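Local coordinates for protein terminal oxygenase component of carbazole (Janthinobacterium sp., PDB 7BUG) that catalyses the dioxygenation of carbazole at its angular C-9a and adjacent C-1 positions, using a Rieske [2Fe-2S] cluster and a mononuclear iron, at residues L46-E51 and W285-D290; Q165-N170 and N292-F297; F179-I184 and V227-G232; Q212-V217 and D359-A364. All coordinates share one frame; numbering follows the deposited sequence.

The four contacts illustrate how one antiparallel sheet, that of the ring-hydroxylase domain, can be used in several ways. Contact 1 is buried and joins a turn of the Rieske domain to the end of strand 281-288; the next strand, 293-303, enters contact 2, a partly buried strand pairing at one margin of the sheet. At the far margin, contact 3 uses strand 226-229 and contact 4 the neighbouring strand 214-217, and they meet through backbone bonds and Phe179. Contacts 1 and 2 depend on direct hydrogen bonds, whereas 3 and 4 have none across their segments and combine apolar packing with water. These two touch the second subunit, and contact 3 carries an iron ligand.

Contact 1. Residues L46-E51 and W285-D290; sequences LKLLGE and WYVPID
Leu49 and Gly50, in a type I' beta turn that runs from Leu48 to Glu51, dock by their backbone N-H groups onto Pro288 and Ile289, where the chain leaves strand 281-288. The turn joins strands 44-48 and 51-58 of the Rieske domain in a beta hairpin, and its partner belongs to the ring-hydroxylase domain, which makes this a direct interdomain junction. Leu49 N donates an almost straight bond to Pro288 O (2.8 Å, 172° at the hydrogen). Gly50 N reaches Ile289 O, also at 2.8 Å, but along a more bent path (132°). Both donors approach from above the plane of their carbonyl.

Apolar groups close up around this pair of bonds. Leu49 and Pro288 lie alongside each other, pointing the same way, with Leu49 CD1 set 3.8 Å from Pro288 CG. With CG anti to the backbone N (chi1 178°), the Leu48 side chain sends CD1 to Val287 CG1 at 3.3 Å, tight for two methyl groups. Lys47 crosses Ile289 at about a right angle, its CG 3.5 Å from Ile289 O.

Farther out, the turn is closed by reciprocal backbone bonds between Leu48 and Glu51, while salt bridges tie Glu51 to Arg26 and Lys66. Leu48 and Leu49 also rest on Leu137, and Pro288 and Leu49 share Tyr30. At the partly exposed margin, the Lys47 chain bends at chi3, and a water accepts from Lys47 NZ (2.7 Å) and donates to Asp290 OD2 (2.9 Å), while Asp290 OD1 is hydrogen-bonded to Thr293 OG1.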
# COMPACT_ATOMS: atom_id res chain seq x y z
N LEU A 46 -15.66 -16.69 -2.63
CA LEU A 46 -15.93 -15.52 -1.79
C LEU A 46 -14.98 -15.58 -0.61
O LEU A 46 -14.36 -16.61 -0.37
CB LEU A 46 -17.39 -15.51 -1.38
CG LEU A 46 -17.81 -16.72 -0.55
CD1 LEU A 46 -17.80 -16.41 0.92
CD2 LEU A 46 -19.19 -17.15 -0.99
N LYS A 47 -14.85 -14.46 0.07
CA LYS A 47 -14.04 -14.38 1.30
C LYS A 47 -14.98 -14.05 2.47
O LYS A 47 -15.74 -13.08 2.40
CB LYS A 47 -12.91 -13.37 1.11
CG LYS A 47 -12.01 -13.33 2.33
CD LYS A 47 -10.86 -12.33 2.20
CE LYS A 47 -9.71 -12.95 1.46
NZ LYS A 47 -8.61 -11.97 1.38
N LEU A 48 -14.89 -14.84 3.54
CA LEU A 48 -15.75 -14.73 4.72
C LEU A 48 -14.87 -14.85 5.97
O LEU A 48 -14.12 -15.84 6.08
CB LEU A 48 -16.81 -15.81 4.68
CG LEU A 48 -17.75 -15.87 5.86
CD1 LEU A 48 -18.49 -14.56 6.09
CD2 LEU A 48 -18.72 -17.02 5.75
N LEU A 49 -14.92 -13.85 6.84
CA LEU A 49 -14.09 -13.86 8.08
C LEU A 49 -12.62 -14.02 7.71
O LEU A 49 -11.85 -14.64 8.46
CB LEU A 49 -14.58 -14.95 9.04
CG LEU A 49 -15.64 -14.55 10.07
CD1 LEU A 49 -16.85 -13.91 9.48
CD2 LEU A 49 -16.00 -15.74 10.95
N GLY A 50 -12.22 -13.51 6.55
CA GLY A 50 -10.84 -13.52 6.06
C GLY A 50 -10.44 -14.76 5.33
O GLY A 50 -9.31 -14.82 4.75
N GLU A 51 -11.32 -15.75 5.25
CA GLU A 51 -11.01 -17.04 4.62
C GLU A 51 -11.65 -17.10 3.21
O GLU A 51 -12.87 -16.83 3.04
CB GLU A 51 -11.63 -18.21 5.41
CG GLU A 51 -11.22 -18.25 6.88
CD GLU A 51 -11.58 -19.50 7.65
OE1 GLU A 51 -11.83 -20.52 7.01
OE2 GLU A 51 -11.53 -19.44 8.89
N TRP A 285 -27.76 -7.69 7.24
CA TRP A 285 -26.52 -8.22 7.83
C TRP A 285 -25.34 -7.34 7.40
O TRP A 285 -25.34 -6.85 6.24
CB TRP A 285 -26.26 -9.65 7.37
CG TRP A 285 -27.08 -10.73 8.02
CD1 TRP A 285 -26.58 -11.60 8.92
CD2 TRP A 285 -28.45 -11.12 7.79
NE1 TRP A 285 -27.51 -12.54 9.26
CE2 TRP A 285 -28.68 -12.26 8.60
CE3 TRP A 285 -29.50 -10.64 6.99
CZ2 TRP A 285 -29.91 -12.92 8.63
CZ3 TRP A 285 -30.71 -11.32 7.02
CH2 TRP A 285 -30.89 -12.43 7.84
N TYR A 286 -24.33 -7.34 8.24
CA TYR A 286 -23.02 -6.73 8.00
C TYR A 286 -21.98 -7.82 8.19
O TYR A 286 -21.51 -8.08 9.32
CB TYR A 286 -22.84 -5.55 8.94
CG TYR A 286 -24.09 -4.75 9.17
CD1 TYR A 286 -24.54 -3.79 8.25
CD2 TYR A 286 -24.88 -5.01 10.27
CE1 TYR A 286 -25.69 -3.07 8.51
CE2 TYR A 286 -26.05 -4.30 10.51
CZ TYR A 286 -26.46 -3.32 9.63
OH TYR A 286 -27.64 -2.68 10.00
N VAL A 287 -21.68 -8.47 7.10
CA VAL A 287 -20.90 -9.74 7.15
C VAL A 287 -19.42 -9.44 6.97
O VAL A 287 -19.00 -8.92 5.92
CB VAL A 287 -21.40 -10.70 6.08
CG1 VAL A 287 -20.62 -11.99 6.14
CG2 VAL A 287 -22.89 -10.93 6.24
N PRO A 288 -18.56 -9.85 7.92
CA PRO A 288 -17.14 -9.57 7.81
C PRO A 288 -16.51 -10.36 6.67
O PRO A 288 -16.62 -11.61 6.59
CB PRO A 288 -16.52 -10.03 9.15
CG PRO A 288 -17.70 -10.28 10.04
CD PRO A 288 -18.87 -10.60 9.13
N ILE A 289 -15.85 -9.62 5.77
CA ILE A 289 -15.05 -10.19 4.66
C ILE A 289 -13.60 -10.25 5.08
O ILE A 289 -12.97 -11.32 4.98
CB ILE A 289 -15.26 -9.41 3.34
CG1 ILE A 289 -16.67 -9.63 2.82
CG2 ILE A 289 -14.22 -9.78 2.30
CD1 ILE A 289 -17.06 -8.74 1.68
N ASP A 290 -13.09 -9.13 5.57
CA ASP A 290 -11.72 -9.05 6.14
C ASP A 290 -11.75 -7.85 7.09
O ASP A 290 -12.83 -7.36 7.35
CB ASP A 290 -10.66 -8.97 5.04
CG ASP A 290 -10.71 -7.74 4.16
OD1 ASP A 290 -11.35 -6.74 4.54
OD2 ASP A 290 -10.06 -7.78 3.05
O HOH W 1 -8.07 -9.90 2.96

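Contact 2. Residues Q165-N170 and N292-F297; sequences QIIKSN and NTHYYF
His294 and Ser169 fasten the end of an antiparallel strand pair through a side chain. With chi1 at 66°, the His294 imidazole stands between its own N and carbonyl carbon, which turns the ring toward the neighbouring strand and the residues just after it. There ND1 donates to Ser169 O at 2.8 Å, nearly straight (175°); the oxygen lies in the ring plane, while ND1 sits above the plane of the Ser169 carbonyl. Ile167 lies over one ring face: its CB makes a CH-pi contact 3.8 Å from the centroid. This edge bond and face contact together fix the ring's rotation. Ser169 OG donates to Asn170 O.

The backbones pair around Ile167 and His294, 2.9 Å from Ile167 N to His294 O and 3.0 Å from His294 N to Ile167 O. On that sheet face Ile167 CG1 also packs against Tyr296 CB, beneath helix 331-344. On the other face Ile166 CG1 runs beside the Tyr295 ring, 3.7 Å from CE1, and Ile166 CG2 presses on Thr293 CG2. Asn170 N-caps helix 171-179. The whole is a margin of the antiparallel sheet in a Bet v 1-like catalytic domain, where the strand passes through a short turn at Lys168 into that helix.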
# COMPACT_ATOMS: atom_id res chain seq x y z
N GLN A 165 -24.00 -6.19 -1.50
CA GLN A 165 -22.82 -5.54 -2.12
C GLN A 165 -21.67 -5.53 -1.13
O GLN A 165 -21.86 -5.82 0.05
CB GLN A 165 -23.17 -4.15 -2.61
CG GLN A 165 -23.50 -3.24 -1.49
CD GLN A 165 -24.16 -1.97 -1.99
OE1 GLN A 165 -25.34 -1.73 -1.80
NE2 GLN A 165 -23.32 -1.13 -2.58
N ILE A 166 -20.51 -5.27 -1.65
CA ILE A 166 -19.25 -5.26 -0.85
C ILE A 166 -18.96 -3.80 -0.52
O ILE A 166 -18.92 -2.96 -1.46
CB ILE A 166 -18.10 -5.91 -1.62
CG1 ILE A 166 -18.40 -7.39 -1.83
CG2 ILE A 166 -16.77 -5.71 -0.92
CD1 ILE A 166 -17.38 -8.09 -2.68
N ILE A 167 -18.75 -3.53 0.75
CA ILE A 167 -18.56 -2.16 1.29
C ILE A 167 -17.21 -2.11 2.00
O ILE A 167 -16.93 -2.99 2.81
CB ILE A 167 -19.70 -1.73 2.21
CG1 ILE A 167 -21.07 -1.82 1.55
CG2 ILE A 167 -19.45 -0.32 2.77
CD1 ILE A 167 -21.22 -1.06 0.27
N LYS A 168 -16.44 -1.06 1.75
CA LYS A 168 -15.10 -0.94 2.36
C LYS A 168 -15.18 -0.24 3.73
O LYS A 168 -14.73 0.92 3.90
CB LYS A 168 -14.17 -0.19 1.38
CG LYS A 168 -13.96 -0.93 0.08
CD LYS A 168 -13.26 -0.13 -0.99
CE LYS A 168 -13.67 -0.56 -2.38
NZ LYS A 168 -13.00 0.25 -3.43
N SER A 169 -15.78 -0.91 4.72
CA SER A 169 -15.58 -0.54 6.12
C SER A 169 -15.56 -1.84 6.91
O SER A 169 -16.11 -2.87 6.45
CB SER A 169 -16.61 0.37 6.69
OG SER A 169 -17.78 -0.33 7.13
N ASN A 170 -14.93 -1.78 8.06
CA ASN A 170 -15.05 -2.92 9.00
C ASN A 170 -16.53 -3.15 9.30
O ASN A 170 -17.32 -2.19 9.43
CB ASN A 170 -14.24 -2.62 10.27
CG ASN A 170 -14.26 -3.73 11.27
OD1 ASN A 170 -15.12 -3.76 12.16
ND2 ASN A 170 -13.38 -4.68 11.05
N ASN A 292 -11.19 -4.89 6.78
CA ASN A 292 -11.49 -3.59 6.13
C ASN A 292 -12.82 -3.59 5.36
O ASN A 292 -13.17 -2.55 4.79
CB ASN A 292 -10.38 -3.29 5.11
CG ASN A 292 -9.01 -3.29 5.71
OD1 ASN A 292 -8.80 -2.75 6.80
ND2 ASN A 292 -8.10 -4.02 5.08
N THR A 293 -13.53 -4.72 5.25
CA THR A 293 -14.57 -4.92 4.20
C THR A 293 -15.72 -5.77 4.79
O THR A 293 -15.47 -6.65 5.60
CB THR A 293 -13.95 -5.65 2.99
OG1 THR A 293 -12.61 -5.16 2.78
CG2 THR A 293 -14.80 -5.41 1.76
N HIS A 294 -16.93 -5.51 4.36
CA HIS A 294 -18.11 -6.31 4.74
C HIS A 294 -18.99 -6.52 3.53
O HIS A 294 -19.06 -5.68 2.62
CB HIS A 294 -18.88 -5.76 5.94
CG HIS A 294 -19.55 -4.46 5.73
ND1 HIS A 294 -18.83 -3.24 5.83
CD2 HIS A 294 -20.84 -4.12 5.53
CE1 HIS A 294 -19.67 -2.26 5.62
NE2 HIS A 294 -20.89 -2.72 5.44
N TYR A 295 -19.77 -7.58 3.58
CA TYR A 295 -20.99 -7.66 2.74
C TYR A 295 -22.13 -6.92 3.45
O TYR A 295 -22.38 -7.11 4.63
CB TYR A 295 -21.50 -9.07 2.50
CG TYR A 295 -20.66 -9.97 1.67
CD1 TYR A 295 -20.65 -9.76 0.30
CD2 TYR A 295 -19.93 -11.03 2.20
CE1 TYR A 295 -19.88 -10.55 -0.51
CE2 TYR A 295 -19.16 -11.83 1.39
CZ TYR A 295 -19.18 -11.61 0.02
OH TYR A 295 -18.44 -12.35 -0.87
N TYR A 296 -22.80 -6.02 2.75
CA TYR A 296 -24.02 -5.35 3.24
C TYR A 296 -25.17 -6.11 2.61
O TYR A 296 -25.51 -5.92 1.39
CB TYR A 296 -23.96 -3.86 2.92
CG TYR A 296 -25.19 -3.12 3.32
CD1 TYR A 296 -25.88 -3.37 4.49
CD2 TYR A 296 -25.63 -2.03 2.57
CE1 TYR A 296 -27.00 -2.65 4.87
CE2 TYR A 296 -26.71 -1.26 2.96
CZ TYR A 296 -27.43 -1.58 4.10
OH TYR A 296 -28.57 -0.88 4.50
N PHE A 297 -25.68 -7.07 3.36
CA PHE A 297 -26.62 -8.07 2.85
C PHE A 297 -28.01 -7.65 3.31
O PHE A 297 -28.37 -7.80 4.48
CB PHE A 297 -26.20 -9.48 3.31
CG PHE A 297 -26.98 -10.60 2.67
CD1 PHE A 297 -28.20 -11.02 3.13
CD2 PHE A 297 -26.42 -11.29 1.63
CE1 PHE A 297 -28.86 -12.08 2.52
CE2 PHE A 297 -27.06 -12.35 0.99
CZ PHE A 297 -28.29 -12.74 1.46

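Contact 3. Residues F179-I184 and V227-G232; sequences FDPSHI and VYDLIG. With FE2 (Fe (II) ion), chain E.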
# COMPACT_ATOMS: atom_id res chain seq x y z
N PHE A 179 -27.64 0.31 14.04
CA PHE A 179 -28.37 0.24 15.32
C PHE A 179 -28.34 1.59 16.05
O PHE A 179 -28.95 1.74 17.09
CB PHE A 179 -27.76 -0.83 16.21
CG PHE A 179 -28.63 -1.19 17.37
CD1 PHE A 179 -29.96 -1.55 17.20
CD2 PHE A 179 -28.09 -1.24 18.65
CE1 PHE A 179 -30.75 -1.89 18.29
CE2 PHE A 179 -28.88 -1.59 19.73
CZ PHE A 179 -30.20 -1.94 19.55
N ASP A 180 -27.74 2.60 15.45
CA ASP A 180 -27.51 3.89 16.15
C ASP A 180 -28.80 4.73 16.12
O ASP A 180 -29.30 5.06 15.04
CB ASP A 180 -26.40 4.55 15.35
CG ASP A 180 -25.96 5.88 15.86
OD1 ASP A 180 -26.80 6.58 16.51
OD2 ASP A 180 -24.80 6.22 15.53
N PRO A 181 -29.45 5.01 17.27
CA PRO A 181 -30.74 5.69 17.20
C PRO A 181 -30.66 7.12 16.62
O PRO A 181 -31.60 7.59 15.98
CB PRO A 181 -31.24 5.70 18.66
CG PRO A 181 -30.36 4.70 19.40
CD PRO A 181 -29.04 4.65 18.64
N SER A 182 -29.56 7.83 16.85
CA SER A 182 -29.46 9.26 16.42
C SER A 182 -28.93 9.45 14.99
O SER A 182 -29.03 10.57 14.44
CB SER A 182 -28.66 10.02 17.39
OG SER A 182 -29.38 10.10 18.60
N HIS A 183 -28.43 8.40 14.33
CA HIS A 183 -27.83 8.50 12.99
C HIS A 183 -28.90 8.88 11.98
O HIS A 183 -28.54 9.25 10.88
CB HIS A 183 -27.08 7.20 12.57
CG HIS A 183 -27.89 6.27 11.76
ND1 HIS A 183 -28.77 5.39 12.33
CD2 HIS A 183 -28.03 6.13 10.43
CE1 HIS A 183 -29.38 4.72 11.38
NE2 HIS A 183 -28.95 5.14 10.18
N ILE A 184 -30.20 8.71 12.30
CA ILE A 184 -31.29 8.96 11.32
C ILE A 184 -31.32 10.42 10.85
O ILE A 184 -31.89 10.65 9.79
CB ILE A 184 -32.64 8.59 11.94
CG1 ILE A 184 -32.93 9.37 13.21
CG2 ILE A 184 -32.69 7.07 12.14
CD1 ILE A 184 -34.36 9.24 13.69
N VAL A 227 -30.46 -7.18 21.11
CA VAL A 227 -30.80 -5.94 21.87
C VAL A 227 -31.88 -5.21 21.10
O VAL A 227 -31.70 -4.98 19.91
CB VAL A 227 -29.58 -5.03 22.13
CG1 VAL A 227 -29.95 -3.87 23.05
CG2 VAL A 227 -28.42 -5.79 22.70
N TYR A 228 -32.95 -4.82 21.77
CA TYR A 228 -33.95 -3.88 21.22
C TYR A 228 -33.59 -2.48 21.68
O TYR A 228 -33.20 -2.30 22.85
CB TYR A 228 -35.38 -4.22 21.68
CG TYR A 228 -35.97 -5.44 21.02
CD1 TYR A 228 -35.66 -6.72 21.46
CD2 TYR A 228 -36.77 -5.31 19.91
CE1 TYR A 228 -36.20 -7.84 20.84
CE2 TYR A 228 -37.30 -6.42 19.26
CZ TYR A 228 -36.99 -7.69 19.71
OH TYR A 228 -37.51 -8.76 19.04
N ASP A 229 -33.73 -1.54 20.75
CA ASP A 229 -33.59 -0.07 20.93
C ASP A 229 -34.96 0.44 21.39
O ASP A 229 -35.88 0.47 20.58
CB ASP A 229 -33.11 0.60 19.63
CG ASP A 229 -33.16 2.13 19.67
OD1 ASP A 229 -33.36 2.68 20.77
OD2 ASP A 229 -33.08 2.75 18.57
N LEU A 230 -35.07 0.82 22.65
CA LEU A 230 -36.33 1.32 23.24
C LEU A 230 -36.25 2.83 23.45
O LEU A 230 -37.06 3.32 24.25
CB LEU A 230 -36.56 0.63 24.58
CG LEU A 230 -36.61 -0.89 24.53
CD1 LEU A 230 -37.00 -1.42 25.90
CD2 LEU A 230 -37.54 -1.39 23.46
N ILE A 231 -35.38 3.55 22.73
CA ILE A 231 -35.27 5.03 22.90
C ILE A 231 -36.63 5.67 22.57
O ILE A 231 -37.00 6.56 23.33
CB ILE A 231 -34.12 5.63 22.07
CG1 ILE A 231 -33.71 6.99 22.61
CG2 ILE A 231 -34.47 5.69 20.59
CD1 ILE A 231 -32.52 7.57 21.91
N GLY A 232 -37.34 5.23 21.51
CA GLY A 232 -38.66 5.76 21.10
C GLY A 232 -39.79 5.46 22.10
O GLY A 232 -40.88 6.04 21.96
FE FE2 E . -29.31 4.40 8.37
O HOH W 2 -31.66 2.00 16.57
O HOH W 3 -30.78 3.38 8.67
O HOH W 4 -28.60 2.48 9.17
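Phe179 and Asp229 both carry CG anti to the backbone N (chi1 -166° and 171°), and these extended torsions bring an aromatic ring and a carboxylate past one another in opposite directions, their planes steeply inclined. Phe179 CE1 lies 3.7 Å from Asp229 CB, while CZ reaches Val227 O at 3.4 Å and the Val227 methyl CG1 slightly farther off. Pro181 fits beside them, with CG 3.4 Å from Asp229 OD2 and CB against Ile231 CG2. The carboxylate is fixed from its own side by an Asx turn: Ile231 N donates to Asp229 OD1 at 2.9 Å. No direct hydrogen bond joins the segments. Instead, a water lies between Phe179 O and Asp229 OD2, 2.6 Å from the latter.

The same loop, which follows helix 171-179, carries His183, a ligand of the iron. His183 NE2 binds the ferrous ion at 2.0 Å, with His187 and Asp333 as the other protein ligands and water completing the coordination. At the other ring nitrogen, ND1 donates to Asp180 O at 2.8 Å, nearly straight (177°), in the carbonyl plane and on a lone pair. A second-shell carbonyl thus sets the rotation of a first-shell ligand. Asp180 also bonds through OD2 to His93 NE2 of the second subunit, a residue that binds the Rieske cluster there. The chain His93, Asp180, His183, iron is consistent with electron transfer between subunits, as in other Rieske oxygenases.

Contact 4. Residues Q212-V217 and D359-A364; sequences QQTRVV and DEAIVA
Helix-on-sheet packing at a sheet margin is represented here by Thr214, on outermost strand 214-217, and the first turn of helix 360-372. Strand and helix segments run nearly parallel, 15° apart in direction, with axes 9.3 Å from each other at closest. Thr214 supplies the methyl that meets the helix: CG2 touches Ala361 CA at 3.8 Å and Ala364 CB at 4.0 Å, facing two small residues one helical turn apart. One residue earlier, Gln213 CB meets Glu360 CG at 3.9 Å, after which the Gln213 chain bends at chi2 and takes its amide away to the carbonyls of Gly207 and Asp209.

The polar part of the contact is indirect. The 62° chi1 of Thr214 places OG1 between the backbone N and the carbonyl carbon, from where it donates to a water at 2.7 Å. That water in turn donates to Glu360 OE2, again at 2.7 Å. Glu360 reaches it through a bend at chi2, and the same carboxylate oxygen forms a salt bridge with Arg210, so the water is its secondary partner.

Strand 226-229 lies next to strand 214-217 and contributes Val227, which packs on both Thr214 and Ala364. From helix 171-179, Phe179 packs against Ala361. Just before helix 360-372, Asp359 OD2 bonds to His71 NE2 of the second subunit, a ligand of that subunit's cluster, and Ile362 packs on Arg72 of the same second subunit.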
# COMPACT_ATOMS: atom_id res chain seq x y z
N GLN A 212 -33.76 1.28 31.03
CA GLN A 212 -35.00 1.22 30.20
C GLN A 212 -34.77 1.62 28.74
O GLN A 212 -35.74 1.55 27.96
CB GLN A 212 -36.06 2.17 30.76
CG GLN A 212 -36.78 1.60 31.96
CD GLN A 212 -37.74 2.60 32.56
OE1 GLN A 212 -38.02 3.65 31.97
NE2 GLN A 212 -38.23 2.28 33.74
N GLN A 213 -33.58 2.05 28.35
CA GLN A 213 -33.35 2.51 26.95
C GLN A 213 -33.18 1.31 26.02
O GLN A 213 -33.25 1.51 24.78
CB GLN A 213 -32.07 3.34 26.84
CG GLN A 213 -32.05 4.58 27.73
CD GLN A 213 -33.23 5.48 27.46
OE1 GLN A 213 -33.50 5.87 26.31
NE2 GLN A 213 -33.95 5.82 28.52
N THR A 214 -32.88 0.14 26.57
CA THR A 214 -32.70 -1.11 25.77
C THR A 214 -33.36 -2.30 26.45
O THR A 214 -33.59 -2.26 27.67
CB THR A 214 -31.22 -1.41 25.56
OG1 THR A 214 -30.58 -1.64 26.81
CG2 THR A 214 -30.49 -0.30 24.83
N ARG A 215 -33.60 -3.37 25.70
CA ARG A 215 -33.99 -4.68 26.26
C ARG A 215 -33.05 -5.69 25.63
O ARG A 215 -33.10 -5.86 24.40
CB ARG A 215 -35.46 -4.96 25.98
CG ARG A 215 -35.92 -6.39 26.23
CD ARG A 215 -35.68 -6.86 27.64
NE ARG A 215 -36.71 -7.82 28.05
CZ ARG A 215 -36.78 -9.10 27.68
NH1 ARG A 215 -35.88 -9.64 26.88
NH2 ARG A 215 -37.76 -9.85 28.14
N VAL A 216 -32.24 -6.33 26.47
CA VAL A 216 -31.36 -7.45 26.06
C VAL A 216 -32.21 -8.71 25.96
O VAL A 216 -33.02 -8.97 26.88
CB VAL A 216 -30.19 -7.65 27.03
CG1 VAL A 216 -29.48 -8.95 26.72
CG2 VAL A 216 -29.27 -6.48 27.01
N VAL A 217 -32.07 -9.46 24.87
CA VAL A 217 -32.70 -10.81 24.71
C VAL A 217 -31.57 -11.83 24.81
O VAL A 217 -30.74 -11.89 23.87
CB VAL A 217 -33.49 -10.89 23.40
CG1 VAL A 217 -34.04 -12.29 23.14
CG2 VAL A 217 -34.59 -9.85 23.38
N ASP A 359 -26.18 6.60 22.45
CA ASP A 359 -25.21 5.52 22.20
C ASP A 359 -25.40 4.40 23.23
O ASP A 359 -24.65 3.39 23.16
CB ASP A 359 -23.79 6.07 22.21
CG ASP A 359 -23.54 7.00 21.03
OD1 ASP A 359 -24.04 6.69 19.93
OD2 ASP A 359 -22.79 8.01 21.25
N GLU A 360 -26.31 4.56 24.21
CA GLU A 360 -26.64 3.45 25.15
C GLU A 360 -27.00 2.22 24.32
O GLU A 360 -26.60 1.11 24.71
CB GLU A 360 -27.76 3.88 26.10
CG GLU A 360 -28.19 2.81 27.07
CD GLU A 360 -27.09 2.30 28.00
OE1 GLU A 360 -26.12 3.05 28.24
OE2 GLU A 360 -27.22 1.14 28.50
N ALA A 361 -27.71 2.37 23.22
CA ALA A 361 -28.10 1.23 22.34
C ALA A 361 -26.82 0.56 21.80
O ALA A 361 -26.66 -0.69 21.89
CB ALA A 361 -28.94 1.68 21.20
N ILE A 362 -25.87 1.36 21.33
CA ILE A 362 -24.59 0.84 20.78
C ILE A 362 -23.80 0.11 21.87
O ILE A 362 -23.27 -1.00 21.58
CB ILE A 362 -23.78 1.94 20.10
CG1 ILE A 362 -24.54 2.36 18.83
CG2 ILE A 362 -22.35 1.43 19.82
CD1 ILE A 362 -24.09 3.67 18.23
N VAL A 363 -23.68 0.69 23.06
CA VAL A 363 -22.90 0.09 24.17
C VAL A 363 -23.59 -1.21 24.61
O VAL A 363 -22.89 -2.17 24.86
CB VAL A 363 -22.74 1.11 25.31
CG1 VAL A 363 -22.39 0.46 26.63
CG2 VAL A 363 -21.69 2.14 24.90
N ALA A 364 -24.90 -1.27 24.61
CA ALA A 364 -25.60 -2.53 24.98
C ALA A 364 -25.25 -3.61 23.96
O ALA A 364 -24.99 -4.73 24.37
CB ALA A 364 -27.08 -2.29 25.04
O HOH W 5 -29.78 0.32 28.53